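Local coordinates for protein phosphonate monoester hydrolase (Ruegeria pomeroyi, PDB 4UPK) that belongs to the sulfatase family of the alkaline phosphatase superfamily, enzymes built on an alpha/beta core, at residues A[39-44]-A[322-327]; A[46-51]-A[312-317]; A[54-59]-A[259-264]; A[250-255]-A[316-321]; A[349-354]-A[360-365]. All blocks are in the same frame, centred on the assembly; numbering follows the deposited sequence.

Interaction 1 of 5, residues A[39-44]-A[322-327]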
# COMPACT_ATOMS: atom_id res chain seq x y z
N ILE A 39 8.24 6.97 30.56
CA ILE A 39 7.98 8.38 30.88
C ILE A 39 9.07 9.23 30.25
O ILE A 39 10.26 8.95 30.44
CB ILE A 39 7.81 8.73 32.40
CG1 ILE A 39 6.77 7.85 33.09
CG2 ILE A 39 7.49 10.26 32.61
CD1 ILE A 39 6.75 8.03 34.64
N ILE A 40 8.64 10.31 29.55
CA ILE A 40 9.50 11.31 28.94
C ILE A 40 9.07 12.69 29.45
O ILE A 40 7.93 13.12 29.22
CB ILE A 40 9.56 11.23 27.36
CG1 ILE A 40 10.07 9.86 26.88
CG2 ILE A 40 10.41 12.40 26.78
CD1 ILE A 40 10.06 9.65 25.38
N ILE A 41 9.99 13.36 30.15
CA ILE A 41 9.80 14.71 30.66
C ILE A 41 10.42 15.60 29.57
O ILE A 41 11.52 15.33 29.13
CB ILE A 41 10.49 14.91 32.06
CG1 ILE A 41 9.94 13.94 33.12
CG2 ILE A 41 10.35 16.37 32.56
CD1 ILE A 41 10.86 13.77 34.38
N ASP A 42 9.70 16.63 29.11
CA ASP A 42 10.22 17.54 28.11
C ASP A 42 11.09 18.61 28.82
O ASP A 42 10.69 19.17 29.86
CB ASP A 42 9.07 18.22 27.34
CG ASP A 42 9.33 18.53 25.88
OD1 ASP A 42 10.17 19.40 25.61
OD2 ASP A 42 8.63 17.95 25.01
N GLN A 43 12.31 18.84 28.26
CA GLN A 43 13.27 19.89 28.63
C GLN A 43 13.96 19.83 29.99
O GLN A 43 14.59 20.82 30.35
CB GLN A 43 12.68 21.29 28.34
CG GLN A 43 13.51 22.14 27.40
CD GLN A 43 12.69 23.08 26.54
OE1 GLN A 43 12.63 24.28 26.76
NE2 GLN A 43 12.05 22.55 25.51
N LEU A 44 13.91 18.69 30.72
CA LEU A 44 14.60 18.55 32.01
C LEU A 44 16.12 18.30 31.86
O LEU A 44 16.52 17.32 31.23
CB LEU A 44 13.93 17.50 32.94
CG LEU A 44 14.42 17.44 34.43
CD1 LEU A 44 14.11 18.70 35.19
CD2 LEU A 44 13.86 16.22 35.16
N THR A 322 6.56 15.41 42.06
CA THR A 322 5.46 15.05 42.99
C THR A 322 4.44 14.15 42.31
O THR A 322 4.01 13.17 42.91
CB THR A 322 4.77 16.32 43.56
OG1 THR A 322 5.74 17.22 44.11
CG2 THR A 322 3.71 16.00 44.61
N HIS A 323 4.05 14.47 41.07
CA HIS A 323 3.10 13.69 40.29
C HIS A 323 3.64 12.33 39.81
O HIS A 323 2.87 11.39 39.73
CB HIS A 323 2.43 14.52 39.18
CG HIS A 323 1.49 15.53 39.75
ND1 HIS A 323 0.25 15.16 40.22
CD2 HIS A 323 1.68 16.84 40.00
CE1 HIS A 323 -0.29 16.26 40.71
NE2 HIS A 323 0.53 17.30 40.60
N ILE A 324 4.96 12.21 39.57
CA ILE A 324 5.62 10.94 39.18
C ILE A 324 5.61 9.98 40.39
O ILE A 324 5.46 8.78 40.20
CB ILE A 324 7.05 11.16 38.54
CG1 ILE A 324 6.90 11.68 37.10
CG2 ILE A 324 7.94 9.87 38.57
CD1 ILE A 324 8.20 12.09 36.39
N GLY A 325 5.69 10.52 41.61
CA GLY A 325 5.57 9.75 42.85
C GLY A 325 4.22 9.04 42.97
O GLY A 325 4.16 7.91 43.45
N ARG A 326 3.15 9.68 42.48
CA ARG A 326 1.79 9.13 42.45
C ARG A 326 1.70 7.97 41.46
O ARG A 326 0.95 7.04 41.71
CB ARG A 326 0.78 10.21 42.04
CG ARG A 326 0.57 11.34 43.04
CD ARG A 326 -0.24 12.45 42.37
NE ARG A 326 -1.63 12.04 42.16
CZ ARG A 326 -2.45 12.54 41.25
NH1 ARG A 326 -2.04 13.48 40.41
NH2 ARG A 326 -3.70 12.11 41.17
N VAL A 327 2.42 8.06 40.31
CA VAL A 327 2.49 7.04 39.26
C VAL A 327 3.21 5.79 39.83
O VAL A 327 2.72 4.67 39.68
CB VAL A 327 3.15 7.57 37.96
CG1 VAL A 327 3.31 6.45 36.92
CG2 VAL A 327 2.35 8.73 37.37

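Interaction 2 of 5, residues A[46-51]-A[312-317]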
# COMPACT_ATOMS: atom_id res chain seq x y z
N ALA A 46 19.99 17.30 32.71
CA ALA A 46 20.65 16.21 33.44
C ALA A 46 21.21 16.73 34.79
O ALA A 46 21.09 16.02 35.80
CB ALA A 46 21.78 15.62 32.61
N ASP A 47 21.77 17.96 34.81
CA ASP A 47 22.36 18.57 36.01
C ASP A 47 21.39 18.94 37.14
O ASP A 47 21.83 19.27 38.24
CB ASP A 47 23.36 19.70 35.67
CG ASP A 47 22.81 21.00 35.10
OD1 ASP A 47 21.57 21.09 34.90
OD2 ASP A 47 23.60 21.93 34.87
N CYS A 48 20.07 18.84 36.89
CA CYS A 48 19.01 19.08 37.87
C CYS A 48 18.82 17.82 38.71
O CYS A 48 18.51 17.92 39.90
CB CYS A 48 17.71 19.49 37.19
SG CYS A 48 17.76 21.16 36.51
N LEU A 49 18.98 16.63 38.09
CA LEU A 49 18.84 15.36 38.80
C LEU A 49 20.13 15.06 39.58
O LEU A 49 20.06 14.74 40.77
CB LEU A 49 18.46 14.22 37.83
CG LEU A 49 18.26 12.81 38.43
CD1 LEU A 49 17.11 12.78 39.43
CD2 LEU A 49 17.99 11.80 37.35
N TRP A 50 21.28 15.20 38.92
CA TRP A 50 22.60 15.00 39.51
C TRP A 50 23.57 15.92 38.77
O TRP A 50 23.67 15.86 37.54
CB TRP A 50 23.01 13.51 39.42
CG TRP A 50 24.24 13.19 40.22
CD1 TRP A 50 24.30 12.79 41.52
CD2 TRP A 50 25.61 13.30 39.77
NE1 TRP A 50 25.61 12.64 41.92
CE2 TRP A 50 26.44 12.94 40.85
CE3 TRP A 50 26.21 13.67 38.55
CZ2 TRP A 50 27.83 12.92 40.76
CZ3 TRP A 50 27.60 13.65 38.46
CH2 TRP A 50 28.39 13.29 39.55
N GLY A 51 24.25 16.78 39.50
CA GLY A 51 25.18 17.73 38.91
C GLY A 51 25.10 19.11 39.55
O GLY A 51 24.68 19.23 40.70
N VAL A 312 11.40 29.49 38.36
CA VAL A 312 10.10 29.02 37.88
C VAL A 312 10.24 27.63 37.24
O VAL A 312 9.45 26.74 37.55
CB VAL A 312 9.39 30.06 36.96
CG1 VAL A 312 8.16 29.46 36.26
CG2 VAL A 312 9.02 31.32 37.75
N TYR A 313 11.27 27.46 36.38
CA TYR A 313 11.63 26.21 35.70
C TYR A 313 11.88 25.08 36.72
O TYR A 313 11.34 23.98 36.55
CB TYR A 313 12.89 26.44 34.83
CG TYR A 313 13.49 25.19 34.24
CD1 TYR A 313 14.47 24.46 34.92
CD2 TYR A 313 13.15 24.77 32.96
CE1 TYR A 313 15.04 23.32 34.37
CE2 TYR A 313 13.72 23.62 32.39
CZ TYR A 313 14.67 22.91 33.10
OH TYR A 313 15.26 21.78 32.55
N LEU A 314 12.70 25.35 37.76
CA LEU A 314 13.00 24.39 38.82
C LEU A 314 11.75 24.03 39.63
O LEU A 314 11.61 22.87 40.02
CB LEU A 314 14.13 24.89 39.74
CG LEU A 314 15.52 25.12 39.12
CD1 LEU A 314 16.44 25.80 40.11
CD2 LEU A 314 16.14 23.80 38.63
N GLY A 315 10.84 24.98 39.82
CA GLY A 315 9.57 24.77 40.53
C GLY A 315 8.63 23.84 39.78
O GLY A 315 8.00 22.99 40.40
N LEU A 316 8.59 23.94 38.43
CA LEU A 316 7.82 23.07 37.52
C LEU A 316 8.37 21.64 37.50
O LEU A 316 7.58 20.69 37.42
CB LEU A 316 7.76 23.65 36.10
CG LEU A 316 6.88 24.88 35.90
CD1 LEU A 316 7.18 25.55 34.53
CD2 LEU A 316 5.41 24.54 36.02
N ALA A 317 9.71 21.48 37.57
CA ALA A 317 10.41 20.19 37.66
C ALA A 317 10.03 19.50 39.00
O ALA A 317 9.70 18.32 39.00
CB ALA A 317 11.91 20.37 37.56

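Interaction 3 of 5, residues A[54-59]-A[259-264]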
# COMPACT_ATOMS: atom_id res chain seq x y z
N ALA A 54 21.52 20.23 40.93
CA ALA A 54 20.88 19.23 41.78
C ALA A 54 20.58 19.70 43.21
O ALA A 54 19.48 19.46 43.71
CB ALA A 54 21.68 17.92 41.78
N ASP A 55 21.53 20.41 43.85
CA ASP A 55 21.38 20.93 45.22
C ASP A 55 20.43 22.13 45.34
O ASP A 55 20.17 22.58 46.45
CB ASP A 55 22.74 21.26 45.83
CG ASP A 55 23.63 20.05 46.12
OD1 ASP A 55 23.07 18.93 46.35
OD2 ASP A 55 24.88 20.22 46.15
N HIS A 56 19.92 22.64 44.21
CA HIS A 56 19.03 23.80 44.17
C HIS A 56 17.60 23.46 43.78
O HIS A 56 16.80 24.36 43.53
CB HIS A 56 19.63 24.89 43.26
CG HIS A 56 21.00 25.31 43.71
ND1 HIS A 56 22.13 24.73 43.18
CD2 HIS A 56 21.36 26.15 44.71
CE1 HIS A 56 23.15 25.27 43.82
NE2 HIS A 56 22.74 26.13 44.75
N VAL A 57 17.28 22.15 43.73
CA VAL A 57 15.95 21.66 43.34
C VAL A 57 15.63 20.33 44.05
O VAL A 57 16.49 19.46 44.20
CB VAL A 57 15.76 21.62 41.78
CG1 VAL A 57 16.74 20.65 41.10
CG2 VAL A 57 14.31 21.32 41.39
N GLU A 58 14.37 20.18 44.49
CA GLU A 58 13.89 18.98 45.16
C GLU A 58 13.27 18.06 44.15
O GLU A 58 12.26 18.41 43.55
CB GLU A 58 12.87 19.30 46.27
CG GLU A 58 13.32 20.35 47.29
CD GLU A 58 14.62 20.09 48.02
OE1 GLU A 58 14.80 18.96 48.53
OE2 GLU A 58 15.45 21.02 48.09
N LEU A 59 13.89 16.88 43.93
CA LEU A 59 13.38 15.85 43.02
C LEU A 59 13.36 14.49 43.77
O LEU A 59 13.99 13.52 43.31
CB LEU A 59 14.20 15.78 41.71
CG LEU A 59 14.28 17.06 40.86
CD1 LEU A 59 15.24 16.87 39.68
CD2 LEU A 59 12.89 17.50 40.34
N ALA A 259 17.25 34.91 44.06
CA ALA A 259 18.41 35.55 44.68
C ALA A 259 19.38 34.57 45.32
O ALA A 259 20.53 34.94 45.59
CB ALA A 259 17.95 36.58 45.71
N LYS A 260 18.95 33.30 45.54
CA LYS A 260 19.80 32.27 46.17
C LYS A 260 20.24 31.18 45.20
O LYS A 260 20.95 30.23 45.57
CB LYS A 260 19.11 31.71 47.43
CG LYS A 260 18.99 32.73 48.57
CD LYS A 260 17.95 32.33 49.60
CE LYS A 260 17.78 33.38 50.67
NZ LYS A 260 16.68 33.05 51.61
N LEU A 261 19.86 31.33 43.94
CA LEU A 261 20.23 30.38 42.91
C LEU A 261 21.59 30.75 42.30
O LEU A 261 21.93 31.94 42.26
CB LEU A 261 19.16 30.38 41.81
CG LEU A 261 17.80 29.73 42.12
CD1 LEU A 261 16.95 29.76 40.90
CD2 LEU A 261 17.96 28.28 42.57
N PRO A 262 22.37 29.77 41.80
CA PRO A 262 23.62 30.15 41.12
C PRO A 262 23.27 30.83 39.78
O PRO A 262 22.22 30.55 39.20
CB PRO A 262 24.34 28.81 40.89
CG PRO A 262 23.28 27.78 40.91
CD PRO A 262 22.13 28.30 41.74
N LEU A 263 24.13 31.74 39.32
CA LEU A 263 23.94 32.41 38.04
C LEU A 263 24.26 31.41 36.92
O LEU A 263 24.95 30.42 37.19
CB LEU A 263 24.86 33.66 37.93
CG LEU A 263 24.38 34.93 38.68
CD1 LEU A 263 25.51 35.95 38.76
CD2 LEU A 263 23.15 35.57 38.02
N PRO A 264 23.78 31.60 35.67
CA PRO A 264 24.15 30.65 34.60
C PRO A 264 25.65 30.65 34.32
O PRO A 264 26.34 31.64 34.61
CB PRO A 264 23.40 31.18 33.38
CG PRO A 264 22.35 32.09 33.91
CD PRO A 264 22.92 32.68 35.14

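Interaction 4 of 5, residues A[250-255]-A[316-321]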
# COMPACT_ATOMS: atom_id res chain seq x y z
N ALA A 250 0.71 28.02 42.36
CA ALA A 250 1.07 28.19 43.78
C ALA A 250 1.15 26.80 44.47
O ALA A 250 0.27 25.97 44.22
CB ALA A 250 0.04 29.07 44.49
N PRO A 251 2.21 26.45 45.24
CA PRO A 251 3.32 27.30 45.73
C PRO A 251 4.62 27.25 44.93
O PRO A 251 5.61 27.88 45.34
CB PRO A 251 3.54 26.73 47.13
CG PRO A 251 3.33 25.26 46.95
CD PRO A 251 2.23 25.13 45.91
N TYR A 252 4.65 26.47 43.82
CA TYR A 252 5.83 26.26 42.99
C TYR A 252 6.47 27.47 42.39
O TYR A 252 7.68 27.45 42.16
CB TYR A 252 5.54 25.24 41.89
CG TYR A 252 5.05 23.91 42.42
CD1 TYR A 252 5.95 22.96 42.92
CD2 TYR A 252 3.70 23.60 42.43
CE1 TYR A 252 5.50 21.74 43.42
CE2 TYR A 252 3.23 22.39 42.94
CZ TYR A 252 4.13 21.46 43.43
OH TYR A 252 3.64 20.25 43.86
N ASN A 253 5.65 28.51 42.08
CA ASN A 253 6.05 29.75 41.42
C ASN A 253 7.18 30.50 42.13
O ASN A 253 8.08 31.03 41.48
CB ASN A 253 4.82 30.66 41.20
CG ASN A 253 4.16 31.13 42.48
OD1 ASN A 253 3.81 30.36 43.38
ND2 ASN A 253 3.98 32.43 42.59
N THR A 254 7.14 30.53 43.47
CA THR A 254 8.10 31.21 44.34
C THR A 254 8.77 30.28 45.35
O THR A 254 9.49 30.76 46.22
CB THR A 254 7.43 32.38 45.06
OG1 THR A 254 6.24 31.91 45.67
CG2 THR A 254 7.16 33.57 44.14
N MET A 255 8.60 28.95 45.23
CA MET A 255 9.24 27.99 46.15
C MET A 255 10.76 28.13 46.23
O MET A 255 11.32 27.97 47.30
CB MET A 255 8.74 26.56 45.91
CG MET A 255 9.59 25.72 44.97
SD MET A 255 9.02 24.01 44.80
CE MET A 255 8.96 23.52 46.45
N LEU A 316 8.59 23.94 38.43
CA LEU A 316 7.82 23.07 37.52
C LEU A 316 8.37 21.64 37.50
O LEU A 316 7.58 20.69 37.42
CB LEU A 316 7.76 23.65 36.10
CG LEU A 316 6.88 24.88 35.90
CD1 LEU A 316 7.18 25.55 34.53
CD2 LEU A 316 5.41 24.54 36.02
N ALA A 317 9.71 21.48 37.57
CA ALA A 317 10.41 20.19 37.66
C ALA A 317 10.03 19.50 39.00
O ALA A 317 9.70 18.32 39.00
CB ALA A 317 11.91 20.37 37.56
N THR A 318 10.00 20.25 40.12
CA THR A 318 9.57 19.72 41.42
C THR A 318 8.08 19.25 41.35
O THR A 318 7.77 18.17 41.84
CB THR A 318 9.94 20.72 42.56
OG1 THR A 318 11.36 20.72 42.69
CG2 THR A 318 9.31 20.36 43.93
N GLU A 319 7.18 20.01 40.69
CA GLU A 319 5.79 19.61 40.52
C GLU A 319 5.67 18.34 39.65
O GLU A 319 4.86 17.47 39.95
CB GLU A 319 4.93 20.76 40.00
CG GLU A 319 3.43 20.43 40.01
CD GLU A 319 2.58 21.33 39.14
OE1 GLU A 319 3.15 22.01 38.25
OE2 GLU A 319 1.35 21.40 39.36
N VAL A 320 6.51 18.19 38.62
CA VAL A 320 6.53 16.97 37.79
C VAL A 320 6.93 15.79 38.68
O VAL A 320 6.29 14.73 38.65
CB VAL A 320 7.46 17.14 36.55
CG1 VAL A 320 7.91 15.80 35.97
CG2 VAL A 320 6.78 18.00 35.49
N ASP A 321 7.98 15.99 39.51
CA ASP A 321 8.45 15.02 40.48
C ASP A 321 7.34 14.52 41.41
O ASP A 321 7.22 13.31 41.53
CB ASP A 321 9.61 15.58 41.30
CG ASP A 321 10.29 14.49 42.08
OD1 ASP A 321 11.18 13.83 41.52
OD2 ASP A 321 9.86 14.22 43.23

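Interaction 5 of 5, residues A[349-354]-A[360-365]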
# COMPACT_ATOMS: atom_id res chain seq x y z
N GLY A 349 17.62 18.84 26.46
CA GLY A 349 17.92 19.76 27.53
C GLY A 349 17.41 21.17 27.27
O GLY A 349 16.53 21.39 26.43
N GLU A 350 17.96 22.11 28.01
CA GLU A 350 17.55 23.51 28.04
C GLU A 350 18.77 24.30 28.47
O GLU A 350 19.35 23.96 29.49
CB GLU A 350 16.43 23.65 29.13
CG GLU A 350 15.95 25.05 29.43
CD GLU A 350 15.72 25.95 28.24
OE1 GLU A 350 14.90 25.58 27.38
OE2 GLU A 350 16.45 26.96 28.10
N MET A 351 19.17 25.34 27.69
CA MET A 351 20.33 26.19 28.05
C MET A 351 20.12 26.95 29.35
O MET A 351 21.04 27.03 30.16
CB MET A 351 20.73 27.12 26.91
CG MET A 351 21.33 26.37 25.73
SD MET A 351 22.74 25.30 26.13
CE MET A 351 24.02 26.54 26.57
N LEU A 352 18.89 27.46 29.58
CA LEU A 352 18.47 28.14 30.80
C LEU A 352 19.33 29.38 31.16
O LEU A 352 19.60 29.65 32.34
CB LEU A 352 18.38 27.11 31.94
CG LEU A 352 17.32 27.34 32.99
CD1 LEU A 352 15.94 27.04 32.43
CD2 LEU A 352 17.60 26.50 34.23
N GLY A 353 19.73 30.12 30.13
CA GLY A 353 20.53 31.32 30.32
C GLY A 353 22.02 31.07 30.16
O GLY A 353 22.79 32.02 30.02
N ASP A 354 22.43 29.78 30.20
CA ASP A 354 23.82 29.39 30.03
C ASP A 354 24.29 29.86 28.67
O ASP A 354 23.56 29.68 27.69
CB ASP A 354 24.01 27.85 30.15
CG ASP A 354 24.01 27.29 31.56
OD1 ASP A 354 23.79 28.06 32.51
OD2 ASP A 354 24.23 26.06 31.71
N LYS A 360 17.15 24.97 23.07
CA LYS A 360 18.01 23.86 22.66
C LYS A 360 18.55 23.95 21.21
O LYS A 360 19.16 22.99 20.76
CB LYS A 360 17.32 22.51 22.99
CG LYS A 360 15.97 22.28 22.32
CD LYS A 360 14.84 23.01 22.98
CE LYS A 360 13.55 22.60 22.36
NZ LYS A 360 12.52 23.63 22.61
N MET A 361 18.35 25.09 20.50
CA MET A 361 18.86 25.31 19.13
C MET A 361 20.31 25.85 19.21
O MET A 361 20.59 27.01 18.90
CB MET A 361 17.95 26.22 18.28
CG MET A 361 16.69 25.51 17.77
SD MET A 361 16.92 24.14 16.60
CE MET A 361 17.53 25.04 15.16
N THR A 362 21.21 24.98 19.69
CA THR A 362 22.64 25.23 19.90
C THR A 362 23.42 23.91 19.86
O THR A 362 22.84 22.86 19.59
CB THR A 362 22.87 26.09 21.18
OG1 THR A 362 24.23 26.47 21.23
CG2 THR A 362 22.48 25.36 22.46
N VAL A 363 24.74 23.99 20.15
CA VAL A 363 25.68 22.86 20.09
C VAL A 363 26.28 22.49 21.46
O VAL A 363 27.03 21.52 21.55
CB VAL A 363 26.78 23.07 19.01
CG1 VAL A 363 26.16 23.22 17.62
CG2 VAL A 363 27.67 24.28 19.34
N TYR A 364 25.97 23.28 22.52
CA TYR A 364 26.49 22.99 23.86
C TYR A 364 25.74 21.83 24.52
O TYR A 364 24.54 21.65 24.27
CB TYR A 364 26.53 24.24 24.78
CG TYR A 364 27.49 25.31 24.30
CD1 TYR A 364 28.83 25.01 24.03
CD2 TYR A 364 27.06 26.63 24.13
CE1 TYR A 364 29.72 25.99 23.61
CE2 TYR A 364 27.95 27.63 23.73
CZ TYR A 364 29.28 27.30 23.47
OH TYR A 364 30.16 28.27 23.04
N ASP A 365 26.47 21.06 25.35
CA ASP A 365 26.00 19.86 26.04
C ASP A 365 24.69 20.00 26.82
O ASP A 365 23.88 19.08 26.77
CB ASP A 365 27.11 19.24 26.92
CG ASP A 365 28.25 18.59 26.13
OD1 ASP A 365 28.10 18.38 24.89
OD2 ASP A 365 29.27 18.25 26.75

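Interaction 1 of 5, residues A[39-44]-A[322-327]
I41 and I324 run obliquely past each other and meet through their outermost methyls, I41 CD1 lying 3.7 Å from I324 CD1. The same I324 methyl reaches I41 CG1 at 4.1 Å, so it rests against the last bond of the chain rather than on a single atom. On I41 the CG1 branch stands beside the backbone N (chi1 -59°) and then runs on extended (chi2 162°), which sends CD1 out from the strand. Two residues earlier I39 contributes from both branches: its CG2 faces I324 CD1 at 4.3 Å, while its CD1 reaches V327 CG1 at 4.4 Å. Alternate strand residues thus point to the helix, and I324 and V327, three residues apart, turn one helical face to meet them. The axes of strand 39-41 and helix 322-327 are 12.1 Å apart and almost exactly antiparallel, at 178°, as is usual for a helix covering the parallel part of an alpha/beta sheet. Y239 of the adjoining parallel strand 234-239 also touches I39, I324 and V327. Beta-branched isoleucine suits the strand, while I324 and V327 give the helix compact apolar branches. With no polar atom in the interface, its hold is purely dispersive and hydrophobic.

Interaction 2 of 5, residues A[46-51]-A[312-317]
C48 swings its SG to the side of its own backbone N (chi1 -72°), toward helix 303-333, while on the helix Y313 holds CG anti to its backbone N (chi1 171°). These two choices bring the sulfur to the edge of the aromatic ring. SG lies 5.5 Å from the ring centroid of Y313 and 89° off the ring normal, essentially in the ring plane, and its nearest ring atom is CE1 of Y313 at 4.1 Å. This is a Cys sulfur-aromatic contact made at the edge. L314 adds an aliphatic partner: its CD2 methyl approaches C48 SG at 3.8 Å, so the one sulfur spans two consecutive residues of the helix. C48 sits in a weakly bonded helix of about 46-49, where A46 O accepts from both L49 N and W50 N. The far end of Y313 is engaged elsewhere, its OH hydrogen-bonded to Q43 O and R45 N, which fixes how the ring is placed. Cysteine suits this buried spot because it is small yet polarisable. A sulfur at an aromatic edge, where the ring hydrogens carry partial positive charge, is consistent with a mild electrostatic gain added to the dispersion that holds the rest.

Interaction 3 of 5, residues A[54-59]-A[259-264]
H56 leans its whole imidazole on P262, and the contact begins at its first side-chain carbon. CB of H56 meets the CD2 methyl of L261 at 3.8 Å, an aliphatic touch at the base of the side chain. From there CG is set beside the backbone N (chi1 -57°), which brings the ring under the proline. CG of H56 lies 3.8 Å from P262 CD, and CD2 of H56 comes closest of the ring atoms, at 3.7 Å from the same carbon. The CD2 of H56 also passes K260 O, at 4.2 Å from that oxygen. Across the ring from CD2, ND1 of H56 has both P262 CD and P262 CG within 4.0 Å, and at the outer end CE1 and NE2 keep similar spacing from the proline. P262 CD therefore stands over the centre of the imidazole, 3.6 Å from the centroid and only 3° off the ring normal: a textbook CH-pi contact. This surface contact joins two parts of the sulfatase-family fold, the short 3-10 turn 54-56 ahead of helix 60-67 and the irregular run 259-264 that follows strand 234-239. Proline is well matched to this role, since its CD hydrogens sit next to the electron-withdrawing amide nitrogen and are somewhat polarised, and its closed ring keeps them in place. P262 O hydrogen-bonds to Q307 and R310 of helix 303-333, while L53 touches the proline ring.

Interaction 4 of 5, residues A[250-255]-A[316-321]
Y252 belongs to an irregular loop, entered through a cis peptide bond before P251, whose backbone comes close to helix 303-333 with Y252 CA 6.6 Å from L316 CA. Its ring is then laid over the side chain of E319. CB of E319 sits 3.5 Å from the Y252 ring centroid and 9° off the normal, a CH-pi contact over the centre of the face, and E319 CG continues across to Y252 CE2 at 3.5 Å. The two side chains cross at about a right angle. With CG anti to the backbone N (chi1 -172°) and the rest extended, E319 lays its methylenes over the ring, and its carboxylate stacks with the ring at 28° between planes. The edge of the same ring meets T318, whose CG2 is 4.1 Å from Y252 CE1. M255 SD also reaches T318 CG2, at 3.8 Å. Glutamate suits the place by offering aliphatic carbon to the aromatic face while its OE2 hydrogen-bonds to S212 OG. T318 turns its methyl to the loop and its OG1 to E58 O and Y256 OH. The loop, which follows strand 234-239, thus covers one side of helix 303-333, while T214 of helix 213-224 touches E319 and V320.

Interaction 5 of 5, residues A[349-354]-A[360-365]
E350 OE2 is gripped by two backbone amides, those of L352 and G359, close to where M351 packs on T362. The bond from L352 N measures 2.9 Å to E350 OE2 with an N-H...O angle of 155°, and it meets the oxygen on its anti side, 16° out of the carboxylate plane. The bond lies at the start of a type I' beta turn from M351 to D354, closed by D354 N to M351 O at 3.1 Å, and probably steadies it. L352 and G353 both have positive phi, and at G353 a CB would jam against the preceding carbonyl O, which explains the glycine. Across the contact M351 does most of the touching. Bent at chi2 and chi3, its chain folds so that CG lies 3.6 Å from T362 CG2, SD stays near the same methyl at 3.7 Å, and CE turns on to Y364 CB at 3.8 Å. The M351 and T362 side chains cross at about a right angle. Methionine's flexible, unbranched chain lets it follow both partners, and threonine offers it a methyl. At the other end K360 lies against the backbone of G349, its CB 3.7 Å from G349 O. Both segments belong to the long connection between strands 340-346 and 372-375. The F280 ring of helix 280-286 meets that of Y364 with nearly parallel planes and also touches T362, Y313 of helix 303-333 touches E350 and L352, and strand 458-463 backs V363.

Overall arrangement
Helix 303-333 is the common element: interactions 1, 2 and 4 use successive parts of it, and interactions 2 and 4 share L316 and A317. Residues 322-327, the most C-terminal part, serve interaction 1, whose centre lies 12 Å from those of interactions 2 and 4. Interactions 2 and 3 are closest, with centres 8 Å apart and V57 CG2 3.4 Å from L314 O. A probable hydrogen bond between T318 OG1 and E58 O, 2.6 Å, ties interactions 3 and 4. Interaction 5 is met by Y313 (CG 3.6 Å from L352 CD1), by P264 against D354 and by Q43 of interaction 1 (CG 3.3 Å from G349 O); its centre is about 22 Å from that of interaction 4.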